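PDB 1V9N: malate dehydrogenase, which catalyses the NAD-dependent oxidation of (S)-malate to oxaloacetate, a reaction of the tricarboxylic acid cycle, and binds NADPH in this crystal. Local coordinates for residues A[147-152]-A[167-172]. Numbering follows the deposited sequence.
Sequences SMTNSR and TNPIAL. With NDP (NADPH dihydro-nicotinamide-adenine-dinucleotide phosphate), chain B.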
ATOM      1  N   SER A 147       8.417  -4.902   2.271  1.00 13.57           N
ATOM      2  CA  SER A 147       8.845  -5.724   1.152  1.00 14.74           C
ATOM      3  C   SER A 147       7.693  -5.988   0.199  1.00 14.24           C
ATOM      4  O   SER A 147       6.551  -6.143   0.618  1.00 14.83           O
ATOM      5  CB  SER A 147       9.420  -7.053   1.632  1.00 16.57           C
ATOM      6  OG  SER A 147       9.947  -7.766   0.527  1.00 21.60           O
HETATM    7  N   MSE A 148       8.011  -6.029  -1.091  1.00 13.78           N
HETATM    8  CA  MSE A 148       7.031  -6.279  -2.138  1.00 14.93           C
HETATM    9  C   MSE A 148       7.727  -7.093  -3.213  1.00 16.43           C
HETATM   10  O   MSE A 148       8.963  -7.128  -3.280  1.00 15.30           O
HETATM   11  CB  MSE A 148       6.565  -4.973  -2.789  1.00 17.69           C
HETATM   12  CG  MSE A 148       5.946  -3.944  -1.871  1.00 20.05           C
HETATM   13 SE   MSE A 148       5.701  -2.268  -2.853  1.00 28.45          SE
HETATM   14  CE  MSE A 148       5.549  -1.076  -1.327  1.00 19.72           C
ATOM     15  N   THR A 149       6.926  -7.729  -4.060  1.00 15.48           N
ATOM     16  CA  THR A 149       7.440  -8.526  -5.161  1.00 16.15           C
ATOM     17  C   THR A 149       6.339  -8.671  -6.204  1.00 16.86           C
ATOM     18  O   THR A 149       5.156  -8.703  -5.868  1.00 17.89           O
ATOM     19  CB  THR A 149       7.855  -9.943  -4.693  1.00 16.42           C
ATOM     20  OG1 THR A 149       8.415 -10.663  -5.798  1.00 16.36           O
ATOM     21  CG2 THR A 149       6.646 -10.717  -4.158  1.00 15.29           C
ATOM     22  N   ASN A 150       6.719  -8.728  -7.475  1.00 16.98           N
ATOM     23  CA  ASN A 150       5.721  -8.920  -8.505  1.00 16.98           C
ATOM     24  C   ASN A 150       5.691 -10.428  -8.745  1.00 19.18           C
ATOM     25  O   ASN A 150       6.392 -11.184  -8.057  1.00 19.03           O
ATOM     26  CB  ASN A 150       6.068  -8.133  -9.781  1.00 15.73           C
ATOM     27  CG  ASN A 150       7.396  -8.526 -10.381  1.00 15.83           C
ATOM     28  OD1 ASN A 150       8.037  -9.481  -9.947  1.00 20.25           O
ATOM     29  ND2 ASN A 150       7.815  -7.790 -11.399  1.00 18.38           N
ATOM     30  N   SER A 151       4.876 -10.880  -9.688  1.00 19.64           N
ATOM     31  CA  SER A 151       4.789 -12.310  -9.941  1.00 23.60           C
ATOM     32  C   SER A 151       4.211 -12.605 -11.312  1.00 25.24           C
ATOM     33  O   SER A 151       4.067 -11.710 -12.146  1.00 24.12           O
ATOM     34  CB  SER A 151       3.923 -12.970  -8.867  1.00 24.53           C
ATOM     35  OG  SER A 151       2.591 -12.482  -8.926  1.00 28.02           O
ATOM     36  N   ARG A 152       3.884 -13.872 -11.540  1.00 26.74           N
ATOM     37  CA  ARG A 152       3.309 -14.293 -12.809  1.00 27.42           C
ATOM     38  C   ARG A 152       1.938 -13.654 -12.959  1.00 26.88           C
ATOM     39  O   ARG A 152       1.262 -13.385 -11.966  1.00 26.61           O
ATOM     40  CB  ARG A 152       3.165 -15.818 -12.846  1.00 29.27           C
ATOM     41  CG  ARG A 152       4.472 -16.564 -12.686  1.00 34.87           C
ATOM     42  CD  ARG A 152       4.292 -18.073 -12.838  1.00 40.03           C
ATOM     43  NE  ARG A 152       3.350 -18.622 -11.866  1.00 44.03           N
ATOM     44  CZ  ARG A 152       2.067 -18.865 -12.116  1.00 46.23           C
ATOM     45  NH1 ARG A 152       1.563 -18.616 -13.320  1.00 48.25           N
ATOM     46  NH2 ARG A 152       1.286 -19.355 -11.161  1.00 46.25           N
ATOM     47  N   THR A 167      -0.203 -11.148  -8.329  1.00 21.20           N
ATOM     48  CA  THR A 167      -0.852 -11.097  -7.027  1.00 20.89           C
ATOM     49  C   THR A 167      -0.051 -10.171  -6.106  1.00 20.09           C
ATOM     50  O   THR A 167      -0.432  -9.904  -4.964  1.00 19.78           O
ATOM     51  CB  THR A 167      -0.991 -12.507  -6.432  1.00 20.04           C
ATOM     52  OG1 THR A 167       0.228 -13.237  -6.620  1.00 20.66           O
ATOM     53  CG2 THR A 167      -2.131 -13.249  -7.124  1.00 18.96           C
ATOM     54  N   ASN A 168       1.061  -9.694  -6.650  1.00 17.82           N
ATOM     55  CA  ASN A 168       1.971  -8.736  -6.026  1.00 18.69           C
ATOM     56  C   ASN A 168       1.662  -8.338  -4.589  1.00 17.65           C
ATOM     57  O   ASN A 168       0.955  -7.366  -4.337  1.00 19.06           O
ATOM     58  CB  ASN A 168       2.011  -7.499  -6.918  1.00 17.41           C
ATOM     59  CG  ASN A 168       2.297  -7.852  -8.364  1.00 16.73           C
ATOM     60  OD1 ASN A 168       2.645  -8.993  -8.670  1.00 18.84           O
ATOM     61  ND2 ASN A 168       2.166  -6.882  -9.256  1.00 14.15           N
ATOM     62  N   PRO A 169       2.233  -9.069  -3.622  1.00 17.74           N
ATOM     63  CA  PRO A 169       1.997  -8.782  -2.209  1.00 18.50           C
ATOM     64  C   PRO A 169       2.738  -7.568  -1.667  1.00 19.07           C
ATOM     65  O   PRO A 169       3.690  -7.068  -2.277  1.00 18.12           O
ATOM     66  CB  PRO A 169       2.434 -10.076  -1.529  1.00 18.85           C
ATOM     67  CG  PRO A 169       3.624 -10.473  -2.347  1.00 18.84           C
ATOM     68  CD  PRO A 169       3.153 -10.212  -3.782  1.00 15.99           C
ATOM     69  N   ILE A 170       2.267  -7.099  -0.517  1.00 17.86           N
ATOM     70  CA  ILE A 170       2.852  -5.975   0.193  1.00 18.54           C
ATOM     71  C   ILE A 170       2.983  -6.405   1.644  1.00 18.39           C
ATOM     72  O   ILE A 170       2.033  -6.930   2.225  1.00 18.49           O
ATOM     73  CB  ILE A 170       1.951  -4.729   0.161  1.00 21.37           C
ATOM     74  CG1 ILE A 170       1.816  -4.212  -1.270  1.00 22.51           C
ATOM     75  CG2 ILE A 170       2.524  -3.660   1.089  1.00 22.49           C
ATOM     76  CD1 ILE A 170       0.844  -3.050  -1.415  1.00 24.99           C
ATOM     77  N   ALA A 171       4.155  -6.190   2.230  1.00 16.18           N
ATOM     78  CA  ALA A 171       4.363  -6.558   3.620  1.00 15.61           C
ATOM     79  C   ALA A 171       5.056  -5.446   4.395  1.00 15.75           C
ATOM     80  O   ALA A 171       5.969  -4.797   3.883  1.00 14.35           O
ATOM     81  CB  ALA A 171       5.186  -7.839   3.706  1.00 14.80           C
ATOM     82  N   LEU A 172       4.599  -5.224   5.624  1.00 14.50           N
ATOM     83  CA  LEU A 172       5.190  -4.236   6.510  1.00 15.50           C
ATOM     84  C   LEU A 172       5.266  -4.835   7.901  1.00 15.68           C
ATOM     85  O   LEU A 172       4.275  -5.346   8.433  1.00 16.47           O
ATOM     86  CB  LEU A 172       4.372  -2.937   6.555  1.00 16.56           C
ATOM     87  CG  LEU A 172       5.018  -1.827   7.411  1.00 16.76           C
ATOM     88  CD1 LEU A 172       4.566  -0.470   6.905  1.00 18.51           C
ATOM     89  CD2 LEU A 172       4.664  -2.003   8.888  1.00 14.03           C
TER
HETATM   90  PA  NDP B 401      -4.163 -13.308   4.333  1.00 27.15           P
HETATM   91  O1A NDP B 401      -3.931 -14.623   4.879  1.00 29.38           O
HETATM   92  O2A NDP B 401      -5.518 -12.827   3.888  1.00 28.04           O
HETATM   93  O5B NDP B 401      -3.550 -12.234   5.411  1.00 28.10           O
HETATM   94  C5B NDP B 401      -3.587 -10.817   5.163  1.00 26.61           C
HETATM   95  C4B NDP B 401      -2.891 -10.167   6.373  1.00 25.06           C
HETATM   96  O4B NDP B 401      -3.963  -9.839   7.275  1.00 26.29           O
HETATM   97  C3B NDP B 401      -1.915 -10.990   7.168  1.00 25.38           C
HETATM   98  O3B NDP B 401      -0.826 -10.112   7.585  1.00 21.60           O
HETATM   99  C2B NDP B 401      -2.651 -11.515   8.349  1.00 23.71           C
HETATM  100  O2B NDP B 401      -1.884 -11.858   9.515  1.00 23.34           O
HETATM  101  C1B NDP B 401      -3.679 -10.442   8.536  1.00 25.55           C
HETATM  102  N9A NDP B 401      -4.997 -10.910   9.048  1.00 29.54           N
HETATM  103  C8A NDP B 401      -5.714 -12.103   8.744  1.00 29.06           C
HETATM  104  N7A NDP B 401      -6.860 -12.140   9.385  1.00 30.72           N
HETATM  105  C5A NDP B 401      -6.934 -10.991  10.119  1.00 30.65           C
HETATM  106  C6A NDP B 401      -7.900 -10.421  11.009  1.00 31.23           C
HETATM  107  N6A NDP B 401      -9.043 -11.068  11.263  1.00 31.29           N
HETATM  108  N1A NDP B 401      -7.653  -9.202  11.602  1.00 30.98           N
HETATM  109  C2A NDP B 401      -6.485  -8.529  11.344  1.00 29.37           C
HETATM  110  N3A NDP B 401      -5.517  -8.978  10.518  1.00 28.90           N
HETATM  111  C4A NDP B 401      -5.802 -10.226   9.930  1.00 30.06           C
HETATM  112  O3  NDP B 401      -3.195 -12.948   3.149  1.00 29.05           O
HETATM  113  PN  NDP B 401      -2.894 -13.432   1.669  1.00 28.90           P
HETATM  114  O1N NDP B 401      -3.148 -12.269   0.826  1.00 27.75           O
HETATM  115  O2N NDP B 401      -3.799 -14.622   1.516  1.00 31.25           O
HETATM  116  O5D NDP B 401      -1.356 -13.822   1.785  1.00 27.80           O
HETATM  117  C5D NDP B 401      -0.809 -15.046   1.217  1.00 29.72           C
HETATM  118  C4D NDP B 401       0.741 -15.137   1.493  1.00 28.48           C
HETATM  119  O4D NDP B 401       1.357 -15.395   0.244  1.00 29.86           O
HETATM  120  C3D NDP B 401       1.437 -13.864   2.037  1.00 27.84           C
HETATM  121  O3D NDP B 401       2.367 -14.267   3.051  1.00 27.28           O
HETATM  122  C2D NDP B 401       2.088 -13.210   0.831  1.00 27.69           C
HETATM  123  O2D NDP B 401       3.223 -12.455   1.198  1.00 24.57           O
HETATM  124  C1D NDP B 401       2.384 -14.448  -0.055  1.00 27.73           C
HETATM  125  N1N NDP B 401       2.366 -14.170  -1.517  1.00 25.33           N
HETATM  126  C2N NDP B 401       3.604 -14.317  -2.203  1.00 24.99           C
HETATM  127  C3N NDP B 401       3.593 -14.057  -3.635  1.00 25.12           C
HETATM  128  C7N NDP B 401       4.835 -14.202  -4.402  1.00 24.05           C
HETATM  129  O7N NDP B 401       4.904 -14.005  -5.622  1.00 24.91           O
HETATM  130  N7N NDP B 401       5.989 -14.566  -3.780  1.00 24.05           N
HETATM  131  C4N NDP B 401       2.359 -13.682  -4.249  1.00 27.27           C
HETATM  132  C5N NDP B 401       1.164 -13.539  -3.557  1.00 26.71           C
HETATM  133  C6N NDP B 401       1.159 -13.787  -2.186  1.00 26.04           C
HETATM  134  P2B NDP B 401      -1.455 -13.290   9.939  1.00 26.07           P
HETATM  135  O1X NDP B 401      -1.685 -13.264  11.392  1.00 25.43           O
HETATM  136  O2X NDP B 401      -0.012 -13.507   9.615  1.00 24.13           O
HETATM  137  O3X NDP B 401      -2.334 -14.321   9.238  1.00 24.43           O
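S147 and A171 form an antiparallel hydrogen-bonded pair, S147 N to A171 O and A171 N to S147 O both measuring 2.9 Å. The adjacent pair, selenomethionine M148 and I170, lie alongside each other and point the same way, M148 CG 4.2 Å from I170 CG1, covered by helix 242-258, where M148 touches L255 and I170 touches M251 and V252. T149 and P169 face the cofactor instead: T149 OG1 is anti to its own N (chi1 -177°) and bonds to H280, which leaves T149 CG2 3.5 Å from P169 CG. The proline ring sits over the face of the nicotinamide, P169 CD 3.6 Å from NDP C4N. N168 turns its carboxamide towards N150, N168 OD1 3.1 Å from N150 CA, while ND2 bonds to S249 O and to D253 OD2, whose OD1 binds N150 ND2. Replacing N168 with an alanine removes the amide, and is likely to leave S249 O and D253 OD2 without this donor and open a gap beside N150. S151 OG accepts a bent bond from T167 N (3.2 Å, 137°). Adjacent antiparallel strands of the mixed sheet thus run on into loops, and T149, S151, T167 and P169 line the nicotinamide end of the cofactor pocket in this LDH2/MDH2-family enzyme.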